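Tyrosinase (Burkholderia thailandensis, PDB 5ZRD) catalyses the copper-dependent hydroxylation of monophenols to catechols and, as in other tyrosinases, probably oxidises these further to quinones. Local coordinates at residues A[292-298]-A[504-510]; A[348-352]-A[363-367]; A[432-437]-A[478-484]. All coordinates share one frame; numbering follows the deposited sequence.

Contact 1: A[292-298]-A[504-510]; sequences DEIGQIA and RVEFIHR
Strand 295-297, from the common central domain of tyrosinase, pairs in parallel with strand 502-509 and forms one outer edge of a mixed four-stranded sheet, with side-chain grips at both ends. His509 supplies the regular part of the ladder. Its N bonds Gln296 O at 3.0 Å and its O receives Ala298 N at 2.9 Å, bracketing Ile297. Gln296 and Ile508 share a sheet face, where Gln296 CB lies 4.1 Å from Ile508 CG2. Strand 502-509 is flanked on its other side by antiparallel strand 441-450, whose Tyr446 hydroxyl bonds Glu506 OE1.

At the entry, Arg504 has CG between the backbone N and the carbonyl carbon (chi1 68°), and a bend at chi3 brings its guanidinium round to Asp292: NH1 meets the main-chain O at 2.9 Å from above the carbonyl plane, while NH2 and OD1, 3.4 Å apart, form a weak salt bridge, NH2 being held also by Glu458. At the exit, Arg510 NH1 bonds Ala298 O at 2.9 Å and also takes Ala300 O. The rest of this guanidinium is claimed by Glu306 and by the carbonyl of Gly285, the last residue of helix 274-285, which carries the copper ligands His277 and His281.

Contact 2: A[348-352]-A[363-367]; sequences GTNAS and PGESL
Leu367 and Ala351 point at each other's segments across an isolated antiparallel bridge, a motif in which two loop pieces are clipped together without becoming a regular ladder. Asn350 and Ser366 are the bridged, non-hydrogen-bonded pair, and a backbone bond lies on either side of them: Leu367 N to Thr349 O at 2.8 Å, and Ala351 N to Glu365 O, also 2.8 Å. Both are nearly straight at 173°.

The leucine makes the largest single contribution. Its side chain lies across the main chain of the opposite segment, with CG 3.7 Å from Ala351 N and CD1 3.7 Å from Asn350 O; peptide groups rather than another hydrocarbon thus form most of the surface it rests on. Ala351 CB completes the apolar patch, lying 4.3 Å from Leu367 CD2 and 4.1 Å from Glu365 CB. Of the Glu365 side chain, CB alone comes this near. With CG anti to the backbone N (chi1 179°) and an extended chain, its carboxylate is carried away from the bridge, where OE1 accepts the backbone N of Ala362 and OE2 pairs with Arg434 of a second subunit.

The clip sits in the long loop between helix 315-334 and strand 372-373. Thr349 and Leu367 face the piece of chain holding Val88 and Asn87, close behind the copper ligand His85, whose side chain is about 10 Å from that of Leu367. Ser366 also packs on Ile432 of the second subunit, so the bridge lies between the chain following His85 and a subunit interface.

At the end nearest the connecting turn of chain, a side chain takes over as acceptor: Gly364 N donates to Ser352 OG at 2.9 Å, with 154° at the hydrogen.

Contact 3: A[432-437]-A[478-484]; sequences IDRAQI and CLTHLDI
Leu479 begins this loop-to-loop contact by laying its side chain against Gln436 and Ile437: CB is 4.1 Å from Gln436 CG, and CD1 is 3.7 Å from Gln436 O. CG set anti to the backbone N (chi1 -150°) sends the two branches to the Gln436 and Ile437 carbonyls. The preceding Cys478 is joined to Cys475 by a disulfide in another structure of this protein, but that bond is absent here. Thr480 turns its hydroxyl back on its own segment, OG1 donating to Leu479 O at 2.6 Å.

His481 is the polar centre of the contact. It runs alongside Arg434, pointing the same way, and Arg434 NH1 reaches the edge of the imidazole in its plane, 3.5 Å from CE1; the guanidinium and ring planes are 60° apart. The Gln436 side chain passes at a slant to the histidine, the amide and ring planes being 39° apart.

Leu482 CB makes an apolar touch with Ala435 CB at 3.8 Å, the alanine being presented by a backbone in the left-handed helical region. The Asp483 carboxylate lies alongside the Ile432 hydrocarbon, its CG 3.7 Å from Ile432 CG2. Ile432 packs on Arg344 and Asp483 on Asn345, both of a second subunit.

Ile484, last in the segment, brings CD1 to 4.4 Å from Ala435 CB and packs on Phe441 and Met443 of strand 441-450; segment 432-437 links strand 426-430 to that strand, and 478-484 leads into strand 485-489.

How the contacts relate
From the N terminus, the chain first supplies the histidines of one copper site and then helix 274-285, before reaching 292-298, where contact 1 opens a loop that closes only at 504-510. Contacts 2 and 3 both fall within that span, one after the other: contact 2 closes a short loop following helix 315-334, and contact 3 a longer one holding strands 441-450 and 456-466. That longer loop includes Leu467, which lines the oxygen-atom pocket. Contact 1 thus ties the central tyrosinase domain to the later sheet, and contact 3, its centre about 17 Å from that of contact 1, joins two loops next to strand 441-450. Contacts 2 and 3 both border the second subunit.

Contact 1: A[292-298]-A[504-510]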
loop_
_atom_site.group_PDB
_atom_site.type_symbol
_atom_site.label_atom_id
_atom_site.label_comp_id
_atom_site.label_asym_id
_atom_site.label_seq_id
_atom_site.Cartn_x
_atom_site.Cartn_y
_atom_site.Cartn_z
ATOM N N ASP A 292 39.744 -22.172 -11.214
ATOM C CA ASP A 292 39.765 -21.705 -12.599
ATOM C C ASP A 292 38.462 -21.986 -13.417
ATOM O O ASP A 292 38.333 -21.586 -14.592
ATOM C CB ASP A 292 40.967 -22.408 -13.229
ATOM C CG ASP A 292 41.354 -21.827 -14.523
ATOM O OD1 ASP A 292 40.726 -20.842 -14.955
ATOM O OD2 ASP A 292 42.292 -22.365 -15.119
ATOM N N GLU A 293 37.514 -22.663 -12.760
ATOM C CA GLU A 293 36.229 -23.115 -13.346
ATOM C C GLU A 293 35.452 -21.932 -13.945
ATOM O O GLU A 293 35.781 -20.759 -13.721
ATOM C CB GLU A 293 35.358 -23.861 -12.321
ATOM C CG GLU A 293 35.781 -23.735 -10.860
ATOM C CD GLU A 293 36.788 -24.771 -10.369
ATOM O OE1 GLU A 293 36.567 -25.966 -10.608
ATOM O OE2 GLU A 293 37.794 -24.378 -9.741
ATOM N N ILE A 294 34.420 -22.261 -14.723
ATOM C CA ILE A 294 33.597 -21.253 -15.423
ATOM C C ILE A 294 32.665 -20.597 -14.389
ATOM O O ILE A 294 32.460 -19.382 -14.396
ATOM C CB ILE A 294 32.855 -21.890 -16.629
ATOM C CG1 ILE A 294 33.819 -22.238 -17.778
ATOM C CG2 ILE A 294 31.688 -21.026 -17.106
ATOM C CD1 ILE A 294 34.315 -21.056 -18.597
ATOM N N GLY A 295 32.139 -21.417 -13.488
ATOM C CA GLY A 295 31.243 -20.986 -12.421
ATOM C C GLY A 295 31.032 -22.105 -11.412
ATOM O O GLY A 295 31.396 -23.248 -11.681
ATOM N N GLN A 296 30.433 -21.789 -10.265
ATOM C CA GLN A 296 30.410 -22.685 -9.107
ATOM C C GLN A 296 29.330 -22.222 -8.122
ATOM O O GLN A 296 29.131 -21.024 -7.905
ATOM C CB GLN A 296 31.766 -22.693 -8.383
ATOM C CG GLN A 296 32.686 -23.848 -8.755
ATOM C CD GLN A 296 32.289 -25.166 -8.129
ATOM O OE1 GLN A 296 31.111 -25.456 -7.905
ATOM N NE2 GLN A 296 33.286 -25.990 -7.855
ATOM N N ILE A 297 28.673 -23.200 -7.513
ATOM C CA ILE A 297 27.693 -22.988 -6.470
ATOM C C ILE A 297 28.371 -23.241 -5.125
ATOM O O ILE A 297 28.936 -24.313 -4.934
ATOM C CB ILE A 297 26.514 -23.951 -6.684
ATOM C CG1 ILE A 297 25.880 -23.746 -8.062
ATOM C CG2 ILE A 297 25.496 -23.858 -5.560
ATOM C CD1 ILE A 297 25.473 -22.324 -8.340
ATOM N N ALA A 298 28.326 -22.268 -4.212
ATOM C CA ALA A 298 28.760 -22.478 -2.829
ATOM C C ALA A 298 27.546 -22.877 -1.975
ATOM O O ALA A 298 26.821 -21.999 -1.395
ATOM C CB ALA A 298 29.432 -21.228 -2.282
ATOM N N ARG A 504 37.437 -12.937 -19.027
ATOM C CA ARG A 504 36.207 -13.539 -18.536
ATOM C C ARG A 504 36.129 -13.344 -17.015
ATOM O O ARG A 504 37.145 -13.162 -16.351
ATOM C CB ARG A 504 36.176 -15.028 -18.912
ATOM C CG ARG A 504 37.225 -15.833 -18.169
ATOM C CD ARG A 504 37.406 -17.232 -18.725
ATOM N NE ARG A 504 36.853 -18.193 -17.801
ATOM C CZ ARG A 504 37.548 -18.807 -16.854
ATOM N NH1 ARG A 504 36.909 -19.444 -15.884
ATOM N NH2 ARG A 504 38.869 -18.770 -16.879
ATOM N N VAL A 505 34.918 -13.433 -16.471
ATOM C CA VAL A 505 34.730 -13.452 -15.031
ATOM C C VAL A 505 34.027 -14.763 -14.673
ATOM O O VAL A 505 33.087 -15.119 -15.302
ATOM C CB VAL A 505 33.901 -12.253 -14.534
ATOM C CG1 VAL A 505 34.618 -10.940 -14.734
ATOM C CG2 VAL A 505 32.532 -12.208 -15.186
ATOM N N GLU A 506 34.503 -15.430 -13.647
ATOM C CA GLU A 506 33.864 -16.587 -13.029
ATOM C C GLU A 506 33.072 -16.051 -11.829
ATOM O O GLU A 506 33.651 -15.399 -10.951
ATOM C CB GLU A 506 34.956 -17.588 -12.617
ATOM C CG GLU A 506 34.518 -18.729 -11.704
ATOM C CD GLU A 506 35.625 -19.495 -10.971
ATOM O OE1 GLU A 506 36.806 -19.053 -11.031
ATOM O OE2 GLU A 506 35.302 -20.530 -10.310
ATOM N N PHE A 507 31.758 -16.268 -11.820
ATOM C CA PHE A 507 30.944 -16.018 -10.635
ATOM C C PHE A 507 30.883 -17.261 -9.749
ATOM O O PHE A 507 30.694 -18.381 -10.235
ATOM C CB PHE A 507 29.529 -15.612 -11.019
ATOM C CG PHE A 507 29.456 -14.252 -11.639
ATOM C CD1 PHE A 507 29.582 -14.097 -13.003
ATOM C CD2 PHE A 507 29.285 -13.128 -10.849
ATOM C CE1 PHE A 507 29.517 -12.832 -13.565
ATOM C CE2 PHE A 507 29.213 -11.864 -11.414
ATOM C CZ PHE A 507 29.327 -11.719 -12.772
ATOM N N ILE A 508 31.075 -17.066 -8.456
ATOM C CA ILE A 508 30.810 -18.116 -7.507
ATOM C C ILE A 508 29.674 -17.627 -6.606
ATOM O O ILE A 508 29.842 -16.623 -5.906
ATOM C CB ILE A 508 32.077 -18.472 -6.711
ATOM C CG1 ILE A 508 33.249 -18.839 -7.632
ATOM C CG2 ILE A 508 31.781 -19.572 -5.705
ATOM C CD1 ILE A 508 34.579 -18.956 -6.901
ATOM N N HIS A 509 28.544 -18.323 -6.624
ATOM C CA HIS A 509 27.348 -17.775 -6.031
ATOM C C HIS A 509 26.580 -18.858 -5.266
ATOM O O HIS A 509 26.909 -20.033 -5.321
ATOM C CB HIS A 509 26.508 -17.116 -7.109
ATOM C CG HIS A 509 26.164 -18.054 -8.195
ATOM N ND1 HIS A 509 24.996 -18.778 -8.177
ATOM C CD2 HIS A 509 26.850 -18.437 -9.294
ATOM C CE1 HIS A 509 24.953 -19.547 -9.251
ATOM N NE2 HIS A 509 26.085 -19.363 -9.953
ATOM N N ARG A 510 25.569 -18.436 -4.528
ATOM C CA ARG A 510 24.753 -19.381 -3.750
ATOM C C ARG A 510 23.763 -20.142 -4.651
ATOM O O ARG A 510 23.270 -21.219 -4.284
ATOM C CB ARG A 510 24.000 -18.620 -2.668
ATOM C CG ARG A 510 24.894 -17.852 -1.703
ATOM C CD ARG A 510 25.779 -18.784 -0.933
ATOM N NE ARG A 510 26.205 -18.287 0.372
ATOM C CZ ARG A 510 26.963 -18.988 1.191
ATOM N NH1 ARG A 510 27.532 -20.100 0.744
ATOM N NH2 ARG A 510 27.132 -18.602 2.443
#

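Contact 2: A[348-352]-A[363-367]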
loop_
_atom_site.group_PDB
_atom_site.type_symbol
_atom_site.label_atom_id
_atom_site.label_comp_id
_atom_site.label_asym_id
_atom_site.label_seq_id
_atom_site.Cartn_x
_atom_site.Cartn_y
_atom_site.Cartn_z
ATOM N N GLY A 348 28.131 6.207 -1.132
ATOM C CA GLY A 348 28.510 5.655 0.185
ATOM C C GLY A 348 28.031 6.540 1.336
ATOM O O GLY A 348 28.059 6.107 2.459
ATOM N N THR A 349 27.574 7.758 1.061
ATOM C CA THR A 349 27.133 8.676 2.133
ATOM C C THR A 349 25.613 8.790 2.142
ATOM O O THR A 349 25.100 9.684 2.802
ATOM C CB THR A 349 27.699 10.095 2.001
ATOM O OG1 THR A 349 27.277 10.634 0.759
ATOM C CG2 THR A 349 29.200 10.153 2.052
ATOM N N ASN A 350 24.923 7.882 1.449
ATOM C CA ASN A 350 23.483 7.869 1.467
ATOM C C ASN A 350 22.887 6.587 2.093
ATOM O O ASN A 350 23.323 5.436 1.893
ATOM C CB ASN A 350 22.909 8.057 0.076
ATOM C CG ASN A 350 21.601 8.808 0.209
ATOM O OD1 ASN A 350 21.593 10.032 0.375
ATOM N ND2 ASN A 350 20.503 8.084 0.266
ATOM N N ALA A 351 21.811 6.791 2.835
ATOM C CA ALA A 351 21.060 5.699 3.387
ATOM C C ALA A 351 20.567 4.756 2.286
ATOM O O ALA A 351 20.359 3.553 2.564
ATOM C CB ALA A 351 19.892 6.227 4.177
ATOM N N SER A 352 20.333 5.266 1.074
ATOM C CA SER A 352 19.785 4.423 -0.009
ATOM C C SER A 352 20.871 3.499 -0.568
ATOM O O SER A 352 20.560 2.586 -1.298
ATOM C CB SER A 352 19.159 5.234 -1.125
ATOM O OG SER A 352 18.041 5.960 -0.654
ATOM N N PRO A 363 14.872 6.833 2.694
ATOM C CA PRO A 363 15.542 6.919 1.408
ATOM C C PRO A 363 16.106 8.324 1.183
ATOM O O PRO A 363 15.506 9.301 1.570
ATOM C CB PRO A 363 14.464 6.609 0.355
ATOM C CG PRO A 363 13.444 5.795 1.108
ATOM C CD PRO A 363 13.492 6.346 2.511
ATOM N N GLY A 364 17.277 8.411 0.588
ATOM C CA GLY A 364 17.844 9.728 0.306
ATOM C C GLY A 364 18.527 10.373 1.502
ATOM O O GLY A 364 19.278 11.324 1.329
ATOM N N GLU A 365 18.342 9.845 2.704
ATOM C CA GLU A 365 18.876 10.497 3.878
ATOM C C GLU A 365 20.412 10.425 3.899
ATOM O O GLU A 365 21.054 9.414 3.557
ATOM C CB GLU A 365 18.231 9.858 5.100
ATOM C CG GLU A 365 18.702 10.420 6.426
ATOM C CD GLU A 365 17.668 10.244 7.529
ATOM O OE1 GLU A 365 16.726 9.464 7.322
ATOM O OE2 GLU A 365 17.813 10.889 8.593
ATOM N N SER A 366 21.017 11.514 4.358
ATOM C CA SER A 366 22.460 11.637 4.381
ATOM C C SER A 366 23.030 10.945 5.621
ATOM O O SER A 366 22.501 11.086 6.718
ATOM C CB SER A 366 22.892 13.087 4.306
ATOM O OG SER A 366 24.077 13.285 5.060
ATOM N N LEU A 367 24.128 10.212 5.410
ATOM C CA LEU A 367 24.938 9.647 6.452
ATOM C C LEU A 367 26.217 10.474 6.585
ATOM O O LEU A 367 26.887 10.764 5.566
ATOM C CB LEU A 367 25.295 8.198 6.105
ATOM C CG LEU A 367 24.127 7.306 5.717
ATOM C CD1 LEU A 367 24.593 5.894 5.359
ATOM C CD2 LEU A 367 23.127 7.248 6.847
#

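Contact 3: A[432-437]-A[478-484]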
loop_
_atom_site.group_PDB
_atom_site.type_symbol
_atom_site.label_atom_id
_atom_site.label_comp_id
_atom_site.label_asym_id
_atom_site.label_seq_id
_atom_site.Cartn_x
_atom_site.Cartn_y
_atom_site.Cartn_z
ATOM N N ILE A 432 26.248 -4.549 -16.000
ATOM C CA ILE A 432 25.312 -3.685 -15.231
ATOM C C ILE A 432 23.902 -4.311 -15.227
ATOM O O ILE A 432 23.127 -4.091 -14.289
ATOM C CB ILE A 432 25.322 -2.225 -15.768
ATOM C CG1 ILE A 432 26.658 -1.515 -15.499
ATOM C CG2 ILE A 432 24.146 -1.429 -15.210
ATOM C CD1 ILE A 432 26.763 -0.107 -16.064
ATOM N N ASP A 433 23.576 -5.102 -16.253
ATOM C CA ASP A 433 22.264 -5.766 -16.357
ATOM C C ASP A 433 21.993 -6.959 -15.391
ATOM O O ASP A 433 22.911 -7.562 -14.822
ATOM C CB ASP A 433 21.937 -6.143 -17.833
ATOM C CG ASP A 433 23.048 -6.943 -18.532
ATOM O OD1 ASP A 433 23.753 -7.757 -17.887
ATOM O OD2 ASP A 433 23.190 -6.761 -19.759
ATOM N N ARG A 434 20.692 -7.256 -15.254
ATOM C CA ARG A 434 20.075 -8.242 -14.330
ATOM C C ARG A 434 20.472 -7.890 -12.889
ATOM O O ARG A 434 19.973 -6.886 -12.377
ATOM C CB ARG A 434 20.373 -9.683 -14.773
ATOM C CG ARG A 434 19.168 -10.614 -14.726
ATOM C CD ARG A 434 18.250 -10.465 -15.933
ATOM N NE ARG A 434 17.268 -9.388 -15.784
ATOM C CZ ARG A 434 15.944 -9.550 -15.760
ATOM N NH1 ARG A 434 15.161 -8.571 -15.335
ATOM N NH2 ARG A 434 15.403 -10.688 -16.153
ATOM N N ALA A 435 21.361 -8.675 -12.268
ATOM C CA ALA A 435 21.643 -8.629 -10.813
ATOM C C ALA A 435 20.373 -8.913 -9.986
ATOM O O ALA A 435 19.974 -8.076 -9.174
ATOM C CB ALA A 435 22.272 -7.304 -10.441
ATOM N N GLN A 436 19.765 -10.099 -10.156
ATOM C CA GLN A 436 18.536 -10.508 -9.420
ATOM C C GLN A 436 18.868 -11.654 -8.455
ATOM O O GLN A 436 18.332 -12.761 -8.585
ATOM C CB GLN A 436 17.432 -10.903 -10.407
ATOM C CG GLN A 436 16.282 -9.906 -10.453
ATOM C CD GLN A 436 15.646 -9.813 -11.817
ATOM O OE1 GLN A 436 14.466 -10.103 -11.996
ATOM N NE2 GLN A 436 16.435 -9.394 -12.793
ATOM N N ILE A 437 19.668 -11.334 -7.433
ATOM C CA ILE A 437 20.560 -12.310 -6.790
ATOM C C ILE A 437 20.170 -12.564 -5.314
ATOM O O ILE A 437 19.747 -11.680 -4.560
ATOM C CB ILE A 437 22.021 -11.840 -6.963
ATOM C CG1 ILE A 437 23.035 -12.846 -6.406
ATOM C CG2 ILE A 437 22.219 -10.442 -6.381
ATOM C CD1 ILE A 437 23.261 -14.062 -7.286
ATOM N N CYS A 478 10.876 -8.777 -9.438
ATOM C CA CYS A 478 12.001 -7.874 -8.990
ATOM C C CYS A 478 12.461 -8.227 -7.566
ATOM O O CYS A 478 11.763 -7.964 -6.569
ATOM C CB CYS A 478 11.615 -6.392 -9.024
ATOM S SG CYS A 478 12.930 -5.225 -8.543
ATOM N N LEU A 479 13.671 -8.776 -7.500
ATOM C CA LEU A 479 14.364 -9.040 -6.242
ATOM C C LEU A 479 14.991 -7.727 -5.726
ATOM O O LEU A 479 14.501 -7.161 -4.740
ATOM C CB LEU A 479 15.396 -10.150 -6.492
ATOM C CG LEU A 479 15.717 -11.046 -5.299
ATOM C CD1 LEU A 479 16.011 -12.469 -5.747
ATOM C CD2 LEU A 479 16.874 -10.473 -4.493
ATOM N N THR A 480 16.032 -7.229 -6.411
ATOM C CA THR A 480 16.728 -5.949 -6.088
ATOM C C THR A 480 17.776 -5.672 -7.182
ATOM O O THR A 480 18.825 -6.310 -7.188
ATOM C CB THR A 480 17.324 -5.985 -4.670
ATOM O OG1 THR A 480 16.307 -5.550 -3.767
ATOM C CG2 THR A 480 18.547 -5.109 -4.474
ATOM N N HIS A 481 17.506 -4.734 -8.102
ATOM C CA HIS A 481 18.348 -4.553 -9.316
ATOM C C HIS A 481 19.614 -3.739 -9.001
ATOM O O HIS A 481 19.542 -2.681 -8.357
ATOM C CB HIS A 481 17.521 -3.948 -10.461
ATOM C CG HIS A 481 16.751 -4.971 -11.224
ATOM N ND1 HIS A 481 16.970 -5.210 -12.567
ATOM C CD2 HIS A 481 15.797 -5.842 -10.830
ATOM C CE1 HIS A 481 16.164 -6.170 -12.974
ATOM N NE2 HIS A 481 15.434 -6.576 -11.926
ATOM N N LEU A 482 20.767 -4.227 -9.489
ATOM C CA LEU A 482 22.089 -3.686 -9.096
ATOM C C LEU A 482 23.065 -3.665 -10.292
ATOM O O LEU A 482 23.110 -4.586 -11.143
ATOM C CB LEU A 482 22.643 -4.506 -7.920
ATOM C CG LEU A 482 23.498 -3.738 -6.902
ATOM C CD1 LEU A 482 22.659 -2.789 -6.042
ATOM C CD2 LEU A 482 24.277 -4.699 -6.013
ATOM N N ASP A 483 23.811 -2.547 -10.348
ATOM C CA ASP A 483 25.030 -2.362 -11.152
ATOM C C ASP A 483 26.085 -3.380 -10.720
ATOM O O ASP A 483 26.557 -3.345 -9.578
ATOM C CB ASP A 483 25.646 -0.933 -10.938
ATOM C CG ASP A 483 25.244 0.107 -12.033
ATOM O OD1 ASP A 483 24.116 0.655 -11.962
ATOM O OD2 ASP A 483 26.080 0.424 -12.934
ATOM N N ILE A 484 26.473 -4.274 -11.618
ATOM C CA ILE A 484 27.742 -4.980 -11.449
ATOM C C ILE A 484 28.849 -4.059 -12.000
ATOM O O ILE A 484 28.911 -3.797 -13.199
ATOM C CB ILE A 484 27.741 -6.366 -12.139
ATOM C CG1 ILE A 484 26.516 -7.222 -11.789
ATOM C CG2 ILE A 484 29.038 -7.113 -11.847
ATOM C CD1 ILE A 484 26.627 -8.006 -10.496
#